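Local atomic coordinates of gifsy-2 prophage ATP-binding sugar transporter-like protein (Salmonella typhimurium LT2, PDB entry 2PP6), a protein that is of unproven function, perhaps ATP binding linked to sugar transport, and folds as a prophage-encoded beta barrel with a long N-terminal helix. Residues 18-26 and 35-43; 70-80 and 88-96. All coordinates share one frame; numbering follows the deposited sequence.

Interaction 1. Residues 18-26 and 35-43; sequences LIAERFGMK and IVVESDFLA
Phe23 and Phe41 both turn CG away from their own carbonyl carbons and beside the backbone N (chi1 -41° and -59°), bringing their rings together where helix 2-23 gives way to the barrel. The ring planes are nearly parallel, 9° apart, but slid apart rather than stacked squarely: the centroids lie 5.0 Å from each other, and Phe23 CD1 meets Phe41 CD1 at 3.9 Å. On the opposite face of the Phe23 ring, CB of Arg22 lies over the centre. Phe23 CB also rests on Val37 CG1, 3.8 Å away, so one residue grips both the strand and the 3-10 turn that follows it. A turn further back, Ile19 reaches Leu42 CD2 with CG2, the branch opposite its backbone N. Gly24, the first residue to leave the helix, has no side chain, and its CA comes within 3.5 Å of Val37 CG2 and also faces Ile35 CG2. From here the chain enters the antiparallel hairpin of strands 25-29 and 32-38, two staves of the closed barrel. Met25, a selenomethionine, makes both backbone bonds of its pair with Val36: Met25 N to Val36 O at 2.7 Å and Val36 N to Met25 O at 2.9 Å. Its bent side chain carries CE across to Val36 CG1 and Glu38 CG. Strand 53-57 continues the sheet beyond Val36 and Val37, while Ile19 also packs on Met4 of the second subunit, consistent with the helices bundling between subunits. A water joins helix end and strand: it donates to Phe23 O at 2.8 Å and accepts from Glu38 N at 2.6 Å.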
ATOM      1  N   LEU A  18       8.916   8.451  -1.915  1.00 26.00           N
ATOM      2  CA  LEU A  18       9.478   8.270  -0.588  1.00 27.07           C
ATOM      3  C   LEU A  18      10.830   7.585  -0.680  1.00 26.41           C
ATOM      4  O   LEU A  18      11.765   7.944   0.038  1.00 26.53           O
ATOM      5  CB  LEU A  18       8.520   7.450   0.279  1.00 27.62           C
ATOM      6  CG  LEU A  18       8.927   7.159   1.725  1.00 28.21           C
ATOM      7  CD1 LEU A  18       9.250   8.442   2.464  1.00 23.99           C
ATOM      8  CD2 LEU A  18       7.794   6.420   2.408  1.00 31.70           C
ATOM      9  N   ILE A  19      10.933   6.591  -1.554  1.00 29.67           N
ATOM     10  CA  ILE A  19      12.197   5.896  -1.722  1.00 31.92           C
ATOM     11  C   ILE A  19      13.238   6.881  -2.234  1.00 32.11           C
ATOM     12  O   ILE A  19      14.388   6.874  -1.785  1.00 32.48           O
ATOM     13  CB  ILE A  19      12.101   4.749  -2.731  1.00 16.90           C
ATOM     14  CG1 ILE A  19      11.270   3.611  -2.158  1.00 16.48           C
ATOM     15  CG2 ILE A  19      13.498   4.244  -3.067  1.00 14.64           C
ATOM     16  CD1 ILE A  19      11.272   2.395  -3.039  1.00 16.84           C
ATOM     17  N   ALA A  20      12.834   7.730  -3.172  1.00 22.60           N
ATOM     18  CA  ALA A  20      13.746   8.714  -3.733  1.00 25.06           C
ATOM     19  C   ALA A  20      14.174   9.713  -2.664  1.00 28.05           C
ATOM     20  O   ALA A  20      15.336  10.118  -2.611  1.00 23.83           O
ATOM     21  CB  ALA A  20      13.088   9.438  -4.897  1.00 31.23           C
ATOM     22  N   GLU A  21      13.232  10.099  -1.808  1.00 29.24           N
ATOM     23  CA  GLU A  21      13.515  11.046  -0.738  1.00 30.92           C
ATOM     24  C   GLU A  21      14.484  10.465   0.279  1.00 29.36           C
ATOM     25  O   GLU A  21      15.358  11.154   0.771  1.00 29.30           O
ATOM     26  CB  GLU A  21      12.226  11.448  -0.023  1.00 55.18           C
ATOM     27  CG  GLU A  21      12.426  12.531   1.017  1.00 73.77           C
ATOM     28  CD  GLU A  21      12.891  13.847   0.404  1.00 84.50           C
ATOM     29  OE1 GLU A  21      13.307  14.753   1.162  1.00 87.30           O
ATOM     30  OE2 GLU A  21      12.835  13.981  -0.840  1.00 88.81           O
ATOM     31  N   ARG A  22      14.332   9.191   0.592  1.00 27.14           N
ATOM     32  CA  ARG A  22      15.188   8.554   1.567  1.00 24.76           C
ATOM     33  C   ARG A  22      16.546   8.110   1.063  1.00 25.31           C
ATOM     34  O   ARG A  22      17.525   8.245   1.775  1.00 23.59           O
ATOM     35  CB  ARG A  22      14.481   7.346   2.178  1.00 37.56           C
ATOM     36  CG  ARG A  22      13.772   7.646   3.472  1.00 46.95           C
ATOM     37  CD  ARG A  22      14.253   6.702   4.552  1.00 50.78           C
ATOM     38  NE  ARG A  22      13.696   5.366   4.389  1.00 50.64           N
ATOM     39  CZ  ARG A  22      14.104   4.298   5.065  1.00 52.29           C
ATOM     40  NH1 ARG A  22      13.525   3.125   4.850  1.00 52.28           N
ATOM     41  NH2 ARG A  22      15.099   4.398   5.941  1.00 50.37           N
ATOM     42  N   PHE A  23      16.616   7.573  -0.151  1.00 37.34           N
ATOM     43  CA  PHE A  23      17.882   7.076  -0.670  1.00 35.56           C
ATOM     44  C   PHE A  23      18.394   7.796  -1.923  1.00 35.86           C
ATOM     45  O   PHE A  23      19.532   7.582  -2.348  1.00 34.97           O
ATOM     46  CB  PHE A  23      17.758   5.574  -0.954  1.00 36.50           C
ATOM     47  CG  PHE A  23      16.991   4.817   0.103  1.00 41.67           C
ATOM     48  CD1 PHE A  23      17.416   4.814   1.430  1.00 43.44           C
ATOM     49  CD2 PHE A  23      15.828   4.128  -0.223  1.00 41.00           C
ATOM     50  CE1 PHE A  23      16.698   4.140   2.413  1.00 37.53           C
ATOM     51  CE2 PHE A  23      15.103   3.450   0.757  1.00 41.32           C
ATOM     52  CZ  PHE A  23      15.542   3.460   2.075  1.00 40.29           C
ATOM     53  N   GLY A  24      17.574   8.657  -2.516  1.00 31.49           N
ATOM     54  CA  GLY A  24      18.017   9.354  -3.709  1.00 33.83           C
ATOM     55  C   GLY A  24      19.307  10.162  -3.600  1.00 33.30           C
ATOM     56  O   GLY A  24      19.618  10.732  -2.552  1.00 31.70           O
HETATM   57  N   MSE A  25      20.063  10.197  -4.695  1.00 32.08           N
HETATM   58  CA  MSE A  25      21.300  10.963  -4.783  1.00 32.97           C
HETATM   59  C   MSE A  25      21.095  11.990  -5.875  1.00 34.05           C
HETATM   60  O   MSE A  25      20.311  11.764  -6.801  1.00 34.11           O
HETATM   61  CB  MSE A  25      22.468  10.106  -5.215  1.00 44.06           C
HETATM   62  CG  MSE A  25      22.958   9.133  -4.208  1.00 54.02           C
HETATM   63 SE   MSE A  25      24.562   8.383  -4.936  0.75 61.99          SE
HETATM   64  CE  MSE A  25      23.788   7.451  -6.436  1.00 57.83           C
ATOM     65  N   LYS A  26      21.806  13.109  -5.774  1.00 31.75           N
ATOM     66  CA  LYS A  26      21.722  14.167  -6.774  1.00 28.05           C
ATOM     67  C   LYS A  26      22.833  13.848  -7.756  1.00 25.10           C
ATOM     68  O   LYS A  26      23.997  13.687  -7.386  1.00 24.54           O
ATOM     69  CB  LYS A  26      21.922  15.522  -6.112  1.00 32.85           C
ATOM     70  CG  LYS A  26      22.112  16.686  -7.062  1.00 38.84           C
ATOM     71  CD  LYS A  26      20.823  17.121  -7.688  1.00 47.03           C
ATOM     72  CE  LYS A  26      20.619  18.601  -7.440  1.00 47.54           C
ATOM     73  NZ  LYS A  26      21.797  19.387  -7.887  1.00 48.27           N
ATOM     74  N   ILE A  35      17.649  12.900  -9.745  1.00 13.83           N
ATOM     75  CA  ILE A  35      17.792  11.998  -8.614  1.00 14.18           C
ATOM     76  C   ILE A  35      17.868  10.535  -9.019  1.00 15.64           C
ATOM     77  O   ILE A  35      17.096  10.024  -9.844  1.00 13.55           O
ATOM     78  CB  ILE A  35      16.648  12.210  -7.554  1.00 11.31           C
ATOM     79  CG1 ILE A  35      16.984  13.386  -6.636  1.00  6.54           C
ATOM     80  CG2 ILE A  35      16.526  10.987  -6.640  1.00  4.96           C
ATOM     81  CD1 ILE A  35      17.315  14.653  -7.320  1.00  9.87           C
ATOM     82  N   VAL A  36      18.803   9.842  -8.405  1.00 14.06           N
ATOM     83  CA  VAL A  36      18.984   8.458  -8.753  1.00 13.67           C
ATOM     84  C   VAL A  36      19.119   7.660  -7.458  1.00 14.55           C
ATOM     85  O   VAL A  36      19.470   8.210  -6.420  1.00 15.10           O
ATOM     86  CB  VAL A  36      20.248   8.373  -9.665  1.00 25.80           C
ATOM     87  CG1 VAL A  36      21.403   7.714  -8.935  1.00 19.06           C
ATOM     88  CG2 VAL A  36      19.892   7.700 -10.973  1.00 26.22           C
ATOM     89  N   VAL A  37      18.807   6.378  -7.487  1.00 20.98           N
ATOM     90  CA  VAL A  37      18.958   5.586  -6.275  1.00 21.29           C
ATOM     91  C   VAL A  37      19.779   4.351  -6.608  1.00 26.17           C
ATOM     92  O   VAL A  37      19.494   3.657  -7.590  1.00 23.76           O
ATOM     93  CB  VAL A  37      17.582   5.179  -5.675  1.00 14.34           C
ATOM     94  CG1 VAL A  37      17.776   4.223  -4.514  1.00  8.85           C
ATOM     95  CG2 VAL A  37      16.834   6.429  -5.190  1.00 15.09           C
ATOM     96  N   GLU A  38      20.817   4.100  -5.809  1.00 21.91           N
ATOM     97  CA  GLU A  38      21.680   2.946  -6.015  1.00 25.63           C
ATOM     98  C   GLU A  38      20.868   1.661  -5.926  1.00 27.55           C
ATOM     99  O   GLU A  38      19.988   1.530  -5.072  1.00 22.47           O
ATOM    100  CB  GLU A  38      22.810   2.943  -4.993  1.00 39.94           C
ATOM    101  CG  GLU A  38      23.683   4.177  -5.125  1.00 56.54           C
ATOM    102  CD  GLU A  38      25.157   3.912  -4.843  1.00 64.38           C
ATOM    103  OE1 GLU A  38      25.748   3.020  -5.501  1.00 68.35           O
ATOM    104  OE2 GLU A  38      25.727   4.607  -3.971  1.00 65.68           O
ATOM    105  N   SER A  39      21.155   0.720  -6.821  1.00 36.56           N
ATOM    106  CA  SER A  39      20.426  -0.542  -6.848  1.00 42.24           C
ATOM    107  C   SER A  39      20.614  -1.364  -5.595  1.00 47.93           C
ATOM    108  O   SER A  39      19.850  -2.282  -5.333  1.00 47.62           O
ATOM    109  CB  SER A  39      20.832  -1.362  -8.067  1.00 53.07           C
ATOM    110  OG  SER A  39      20.280  -0.795  -9.246  1.00 55.07           O
ATOM    111  N   ASP A  40      21.632  -1.033  -4.815  1.00 60.12           N
ATOM    112  CA  ASP A  40      21.888  -1.752  -3.578  1.00 64.30           C
ATOM    113  C   ASP A  40      20.621  -1.690  -2.735  1.00 60.91           C
ATOM    114  O   ASP A  40      20.153  -2.700  -2.237  1.00 59.57           O
ATOM    115  CB  ASP A  40      23.042  -1.098  -2.819  1.00 91.61           C
ATOM    116  CG  ASP A  40      24.225  -0.772  -3.719  1.00110.96           C
ATOM    117  OD1 ASP A  40      25.248  -0.277  -3.198  1.00119.56           O
ATOM    118  OD2 ASP A  40      24.137  -1.004  -4.945  1.00120.87           O
ATOM    119  N   PHE A  41      20.065  -0.490  -2.611  1.00 54.02           N
ATOM    120  CA  PHE A  41      18.862  -0.240  -1.825  1.00 48.64           C
ATOM    121  C   PHE A  41      17.554  -0.817  -2.362  1.00 47.07           C
ATOM    122  O   PHE A  41      16.542  -0.781  -1.664  1.00 49.78           O
ATOM    123  CB  PHE A  41      18.658   1.264  -1.674  1.00 53.42           C
ATOM    124  CG  PHE A  41      19.793   1.970  -1.005  1.00 54.15           C
ATOM    125  CD1 PHE A  41      19.890   1.998   0.380  1.00 54.15           C
ATOM    126  CD2 PHE A  41      20.764   2.616  -1.759  1.00 54.09           C
ATOM    127  CE1 PHE A  41      20.939   2.659   1.002  1.00 53.21           C
ATOM    128  CE2 PHE A  41      21.816   3.278  -1.145  1.00 52.10           C
ATOM    129  CZ  PHE A  41      21.902   3.301   0.235  1.00 53.22           C
ATOM    130  N   LEU A  42      17.553  -1.353  -3.576  1.00 44.35           N
ATOM    131  CA  LEU A  42      16.308  -1.850  -4.160  1.00 44.83           C
ATOM    132  C   LEU A  42      16.287  -3.325  -4.580  1.00 48.32           C
ATOM    133  O   LEU A  42      15.240  -3.981  -4.534  1.00 50.64           O
ATOM    134  CB  LEU A  42      15.958  -0.977  -5.373  1.00 31.82           C
ATOM    135  CG  LEU A  42      16.294   0.524  -5.283  1.00 26.36           C
ATOM    136  CD1 LEU A  42      16.421   1.110  -6.675  1.00 20.14           C
ATOM    137  CD2 LEU A  42      15.236   1.261  -4.483  1.00 19.42           C
ATOM    138  N   ALA A  43      17.437  -3.838  -5.006  1.00 79.03           N
ATOM    139  CA  ALA A  43      17.550  -5.224  -5.445  1.00 80.67           C
ATOM    140  C   ALA A  43      17.164  -6.184  -4.323  1.00 83.26           C
ATOM    141  O   ALA A  43      17.049  -7.393  -4.535  1.00 85.54           O
ATOM    142  CB  ALA A  43      18.976  -5.505  -5.915  1.00 51.75           C
TER
HETATM  143  O   HOH W   1      20.964   5.604  -3.697  1.00 32.61           O

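Interaction 2. Residues 70-80 and 88-96; sequences VVLRGSEFTVT and KPQLTLEEN
Leu93 is the hub of the tight side, where strands 75-85 and 88-95 form an antiparallel hairpin of the barrel. With CG beside its backbone N (chi1 -39°), it sets CD2 against both Val79 CG2, 3.6 Å away, and Val70 CG2, 4.0 Å away, while its CD1 turns to Leu72 CD2. Leu93 CB lies 3.6 Å from Phe77 CB, and the two side chains cross at about a right angle; Leu91 CD1 extends the apolar row along Val79 CG2. Two backbone bonds pair Thr78 with Glu94. Thr92 O takes two donors from Thr80: N at 2.8 Å and, at a longer 3.3 Å, OG1, which stands above the carbonyl plane (65° out of it).

The outer end is looser and polar. Glu95 runs alongside the Phe77 ring, its carboxylate near CE2, and the poorly ordered Asn96 accepts from Thr78 OG1 through OD1 at 2.9 Å. Arg73 and Gly74 occupy the centre of a type I' turn joining strands 69-72 and 75-85. Val70 and Leu72 reach strand 25-29, Pro89 touches strand 53-57, and Leu91 touches both.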
ATOM      1  N   VAL A  70      27.843  10.437 -16.893  1.00 32.72           N
ATOM      2  CA  VAL A  70      27.109  10.624 -15.662  1.00 24.98           C
ATOM      3  C   VAL A  70      28.062  10.997 -14.555  1.00 22.98           C
ATOM      4  O   VAL A  70      28.966  10.228 -14.258  1.00 25.17           O
ATOM      5  CB  VAL A  70      26.417   9.317 -15.255  1.00 26.01           C
ATOM      6  CG1 VAL A  70      25.757   9.480 -13.892  1.00 24.21           C
ATOM      7  CG2 VAL A  70      25.419   8.913 -16.319  1.00 21.92           C
ATOM      8  N   VAL A  71      27.885  12.162 -13.939  1.00 25.95           N
ATOM      9  CA  VAL A  71      28.765  12.519 -12.834  1.00 22.86           C
ATOM     10  C   VAL A  71      28.091  12.081 -11.550  1.00 25.37           C
ATOM     11  O   VAL A  71      27.028  12.586 -11.188  1.00 23.87           O
ATOM     12  CB  VAL A  71      29.025  14.017 -12.744  1.00 12.85           C
ATOM     13  CG1 VAL A  71      29.931  14.293 -11.553  1.00  6.85           C
ATOM     14  CG2 VAL A  71      29.652  14.516 -14.037  1.00 10.01           C
ATOM     15  N   LEU A  72      28.710  11.141 -10.856  1.00 28.07           N
ATOM     16  CA  LEU A  72      28.138  10.620  -9.625  1.00 31.31           C
ATOM     17  C   LEU A  72      29.175  10.585  -8.523  1.00 31.56           C
ATOM     18  O   LEU A  72      30.241  10.002  -8.675  1.00 35.49           O
ATOM     19  CB  LEU A  72      27.572   9.217  -9.888  1.00 29.85           C
ATOM     20  CG  LEU A  72      27.357   8.254  -8.726  1.00 29.82           C
ATOM     21  CD1 LEU A  72      26.592   8.936  -7.618  1.00 36.67           C
ATOM     22  CD2 LEU A  72      26.593   7.053  -9.224  1.00 31.23           C
ATOM     23  N   ARG A  73      28.851  11.220  -7.409  1.00 25.42           N
ATOM     24  CA  ARG A  73      29.753  11.286  -6.281  1.00 28.12           C
ATOM     25  C   ARG A  73      31.155  11.799  -6.628  1.00 29.18           C
ATOM     26  O   ARG A  73      32.146  11.401  -6.027  1.00 31.82           O
ATOM     27  CB  ARG A  73      29.811   9.928  -5.599  1.00 43.97           C
ATOM     28  CG  ARG A  73      28.869   9.879  -4.432  1.00 51.30           C
ATOM     29  CD  ARG A  73      28.660   8.489  -3.892  1.00 56.72           C
ATOM     30  NE  ARG A  73      27.845   8.553  -2.683  1.00 61.61           N
ATOM     31  CZ  ARG A  73      27.315   7.497  -2.079  1.00 64.35           C
ATOM     32  NH1 ARG A  73      27.516   6.285  -2.583  1.00 64.65           N
ATOM     33  NH2 ARG A  73      26.594   7.653  -0.974  1.00 64.21           N
ATOM     34  N   GLY A  74      31.227  12.701  -7.598  1.00 45.66           N
ATOM     35  CA  GLY A  74      32.500  13.271  -7.972  1.00 45.93           C
ATOM     36  C   GLY A  74      33.226  12.544  -9.075  1.00 46.90           C
ATOM     37  O   GLY A  74      34.248  13.025  -9.553  1.00 49.73           O
ATOM     38  N   SER A  75      32.714  11.394  -9.498  1.00 36.00           N
ATOM     39  CA  SER A  75      33.380  10.633 -10.553  1.00 35.12           C
ATOM     40  C   SER A  75      32.547  10.581 -11.817  1.00 35.55           C
ATOM     41  O   SER A  75      31.322  10.683 -11.769  1.00 35.29           O
ATOM     42  CB  SER A  75      33.674   9.217 -10.068  1.00 27.68           C
ATOM     43  OG  SER A  75      33.941   9.217  -8.676  1.00 24.42           O
ATOM     44  N   GLU A  76      33.218  10.419 -12.949  1.00 45.00           N
ATOM     45  CA  GLU A  76      32.530  10.370 -14.228  1.00 48.48           C
ATOM     46  C   GLU A  76      32.315   8.930 -14.671  1.00 45.22           C
ATOM     47  O   GLU A  76      33.183   8.087 -14.511  1.00 45.78           O
ATOM     48  CB  GLU A  76      33.327  11.148 -15.284  1.00 59.82           C
ATOM     49  CG  GLU A  76      32.505  11.535 -16.510  1.00 72.33           C
ATOM     50  CD  GLU A  76      33.084  12.721 -17.272  1.00 76.19           C
ATOM     51  OE1 GLU A  76      34.217  12.604 -17.787  1.00 77.29           O
ATOM     52  OE2 GLU A  76      32.400  13.771 -17.355  1.00 76.78           O
ATOM     53  N   PHE A  77      31.139   8.653 -15.211  1.00 27.41           N
ATOM     54  CA  PHE A  77      30.801   7.320 -15.668  1.00 21.92           C
ATOM     55  C   PHE A  77      30.189   7.405 -17.047  1.00 22.52           C
ATOM     56  O   PHE A  77      29.915   8.483 -17.556  1.00 16.65           O
ATOM     57  CB  PHE A  77      29.772   6.655 -14.743  1.00 25.94           C
ATOM     58  CG  PHE A  77      30.240   6.449 -13.329  1.00 25.12           C
ATOM     59  CD1 PHE A  77      30.184   7.488 -12.397  1.00 21.70           C
ATOM     60  CD2 PHE A  77      30.673   5.195 -12.907  1.00 23.33           C
ATOM     61  CE1 PHE A  77      30.544   7.280 -11.057  1.00 20.38           C
ATOM     62  CE2 PHE A  77      31.039   4.970 -11.563  1.00 25.16           C
ATOM     63  CZ  PHE A  77      30.972   6.015 -10.639  1.00 25.51           C
ATOM     64  N   THR A  78      29.971   6.247 -17.649  1.00 29.01           N
ATOM     65  CA  THR A  78      29.356   6.179 -18.956  1.00 28.60           C
ATOM     66  C   THR A  78      28.266   5.116 -18.867  1.00 28.92           C
ATOM     67  O   THR A  78      28.478   4.024 -18.335  1.00 28.75           O
ATOM     68  CB  THR A  78      30.397   5.816 -20.042  1.00 26.06           C
ATOM     69  OG1 THR A  78      31.370   6.865 -20.120  1.00 31.58           O
ATOM     70  CG2 THR A  78      29.741   5.662 -21.407  1.00 31.51           C
ATOM     71  N   VAL A  79      27.083   5.469 -19.341  1.00 27.40           N
ATOM     72  CA  VAL A  79      25.965   4.555 -19.331  1.00 27.25           C
ATOM     73  C   VAL A  79      26.213   3.542 -20.436  1.00 29.94           C
ATOM     74  O   VAL A  79      26.072   3.857 -21.623  1.00 27.53           O
ATOM     75  CB  VAL A  79      24.640   5.297 -19.602  1.00 30.51           C
ATOM     76  CG1 VAL A  79      23.515   4.290 -19.832  1.00 26.45           C
ATOM     77  CG2 VAL A  79      24.312   6.202 -18.437  1.00 23.30           C
ATOM     78  N   THR A  80      26.587   2.330 -20.037  1.00 38.36           N
ATOM     79  CA  THR A  80      26.861   1.264 -20.989  1.00 43.01           C
ATOM     80  C   THR A  80      25.606   0.503 -21.406  1.00 44.45           C
ATOM     81  O   THR A  80      25.545  -0.003 -22.518  1.00 44.19           O
ATOM     82  CB  THR A  80      27.889   0.276 -20.426  1.00 53.72           C
ATOM     83  OG1 THR A  80      27.324  -0.436 -19.316  1.00 61.31           O
ATOM     84  CG2 THR A  80      29.118   1.029 -19.963  1.00 57.31           C
ATOM     85  N   LYS A  88      11.249   2.327 -14.766  1.00 32.74           N
ATOM     86  CA  LYS A  88      12.242   3.374 -14.615  1.00 29.65           C
ATOM     87  C   LYS A  88      13.574   2.950 -15.170  1.00 26.78           C
ATOM     88  O   LYS A  88      13.975   1.798 -15.088  1.00 24.61           O
ATOM     89  CB  LYS A  88      12.416   3.764 -13.163  1.00 36.04           C
ATOM     90  CG  LYS A  88      11.168   4.301 -12.565  1.00 40.74           C
ATOM     91  CD  LYS A  88      11.475   5.012 -11.286  1.00 48.28           C
ATOM     92  CE  LYS A  88      10.292   4.946 -10.371  1.00 52.88           C
ATOM     93  NZ  LYS A  88      10.031   3.510 -10.065  1.00 53.42           N
ATOM     94  N   PRO A  89      14.291   3.895 -15.748  1.00 24.71           N
ATOM     95  CA  PRO A  89      15.599   3.592 -16.322  1.00 22.56           C
ATOM     96  C   PRO A  89      16.589   3.021 -15.316  1.00 22.36           C
ATOM     97  O   PRO A  89      16.897   3.646 -14.317  1.00 22.16           O
ATOM     98  CB  PRO A  89      16.077   4.950 -16.838  1.00 27.79           C
ATOM     99  CG  PRO A  89      14.816   5.701 -17.069  1.00 30.54           C
ATOM    100  CD  PRO A  89      13.980   5.322 -15.880  1.00 28.73           C
ATOM    101  N   GLN A  90      17.074   1.818 -15.559  1.00 29.54           N
ATOM    102  CA  GLN A  90      18.078   1.277 -14.673  1.00 28.16           C
ATOM    103  C   GLN A  90      19.355   1.345 -15.495  1.00 27.19           C
ATOM    104  O   GLN A  90      19.484   0.627 -16.479  1.00 24.53           O
ATOM    105  CB  GLN A  90      17.791  -0.158 -14.298  1.00 25.04           C
ATOM    106  CG  GLN A  90      19.002  -0.756 -13.664  1.00 32.79           C
ATOM    107  CD  GLN A  90      18.745  -2.107 -13.112  1.00 34.86           C
ATOM    108  OE1 GLN A  90      18.089  -2.249 -12.090  1.00 36.69           O
ATOM    109  NE2 GLN A  90      19.257  -3.127 -13.789  1.00 43.31           N
ATOM    110  N   LEU A  91      20.284   2.207 -15.087  1.00 16.47           N
ATOM    111  CA  LEU A  91      21.525   2.400 -15.819  1.00 15.27           C
ATOM    112  C   LEU A  91      22.750   1.638 -15.304  1.00 16.97           C
ATOM    113  O   LEU A  91      22.996   1.543 -14.094  1.00 14.81           O
ATOM    114  CB  LEU A  91      21.861   3.891 -15.855  1.00 18.26           C
ATOM    115  CG  LEU A  91      20.705   4.877 -16.061  1.00 17.84           C
ATOM    116  CD1 LEU A  91      21.262   6.307 -16.141  1.00 14.70           C
ATOM    117  CD2 LEU A  91      19.934   4.533 -17.323  1.00 16.61           C
ATOM    118  N   THR A  92      23.518   1.090 -16.240  1.00 25.17           N
ATOM    119  CA  THR A  92      24.746   0.396 -15.893  1.00 29.56           C
ATOM    120  C   THR A  92      25.817   1.406 -16.255  1.00 29.55           C
ATOM    121  O   THR A  92      25.930   1.815 -17.414  1.00 28.87           O
ATOM    122  CB  THR A  92      24.949  -0.890 -16.708  1.00 32.61           C
ATOM    123  OG1 THR A  92      23.968  -1.860 -16.318  1.00 30.28           O
ATOM    124  CG2 THR A  92      26.343  -1.454 -16.462  1.00 28.08           C
ATOM    125  N   LEU A  93      26.586   1.810 -15.248  1.00 36.92           N
ATOM    126  CA  LEU A  93      27.620   2.819 -15.415  1.00 39.96           C
ATOM    127  C   LEU A  93      29.033   2.287 -15.266  1.00 47.84           C
ATOM    128  O   LEU A  93      29.319   1.500 -14.358  1.00 42.70           O
ATOM    129  CB  LEU A  93      27.428   3.912 -14.373  1.00 24.54           C
ATOM    130  CG  LEU A  93      26.014   4.347 -14.037  1.00 14.37           C
ATOM    131  CD1 LEU A  93      26.036   5.290 -12.848  1.00 14.23           C
ATOM    132  CD2 LEU A  93      25.414   5.025 -15.240  1.00 14.88           C
ATOM    133  N   GLU A  94      29.916   2.753 -16.145  1.00 53.98           N
ATOM    134  CA  GLU A  94      31.322   2.366 -16.107  1.00 59.55           C
ATOM    135  C   GLU A  94      32.204   3.600 -15.899  1.00 58.62           C
ATOM    136  O   GLU A  94      31.929   4.667 -16.455  1.00 50.86           O
ATOM    137  CB  GLU A  94      31.715   1.653 -17.405  1.00 95.26           C
ATOM    138  CG  GLU A  94      30.989   0.329 -17.621  1.00122.83           C
ATOM    139  CD  GLU A  94      31.218  -0.675 -16.499  1.00134.26           C
ATOM    140  OE1 GLU A  94      30.535  -1.724 -16.489  1.00139.23           O
ATOM    141  OE2 GLU A  94      32.079  -0.423 -15.630  1.00139.70           O
ATOM    142  N   GLU A  95      33.251   3.448 -15.085  1.00 42.08           N
ATOM    143  CA  GLU A  95      34.197   4.530 -14.796  1.00 39.54           C
ATOM    144  C   GLU A  95      34.832   5.042 -16.098  1.00 40.50           C
ATOM    145  O   GLU A  95      34.803   4.368 -17.127  1.00 36.31           O
ATOM    146  CB  GLU A  95      35.303   4.025 -13.872  1.00 66.57           C
ATOM    147  CG  GLU A  95      34.824   3.094 -12.772  1.00 72.22           C
ATOM    148  CD  GLU A  95      34.795   3.750 -11.403  1.00 76.58           C
ATOM    149  OE1 GLU A  95      34.404   3.061 -10.435  1.00 78.39           O
ATOM    150  OE2 GLU A  95      35.162   4.943 -11.290  1.00 77.73           O
ATOM    151  N   ASN A  96      35.408   6.235 -16.049  1.00 55.78           N
ATOM    152  CA  ASN A  96      36.041   6.809 -17.223  1.00 63.38           C
ATOM    153  C   ASN A  96      37.551   6.831 -17.037  1.00 66.54           C
ATOM    154  O   ASN A  96      38.157   7.918 -17.169  1.00 69.94           O
ATOM    155  CB  ASN A  96      35.508   8.225 -17.464  1.00 64.32           C
ATOM    156  CG  ASN A  96      34.213   8.235 -18.268  1.00 71.25           C
ATOM    157  OD1 ASN A  96      33.367   7.353 -18.118  1.00 73.54           O
ATOM    158  ND2 ASN A  96      34.052   9.243 -19.119  1.00 73.98           N
TER

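How the interactions relate
Interactions 1 and 2 follow one another along the chain and lie in the same barrel, their centres about 14 Å apart. They meet where strands 25-29 and 69-72 run as neighbours; strand 69-72, paired on its other side with 75-85, connects the hairpin of 25-29 and 32-38 to that of 75-85 and 88-95. A salt bridge spans this seam: Glu38 OE2 lies 2.8 Å from Arg73 NH1, tying the end of strand 32-38 to the turn before strand 75-85. Beside it, Met25 CE packs against Leu72 CD1 and its SE lies 4.0 Å from Arg73 NE, so the selenomethionine of interaction 1 borders both apolar and charged parts of interaction 2.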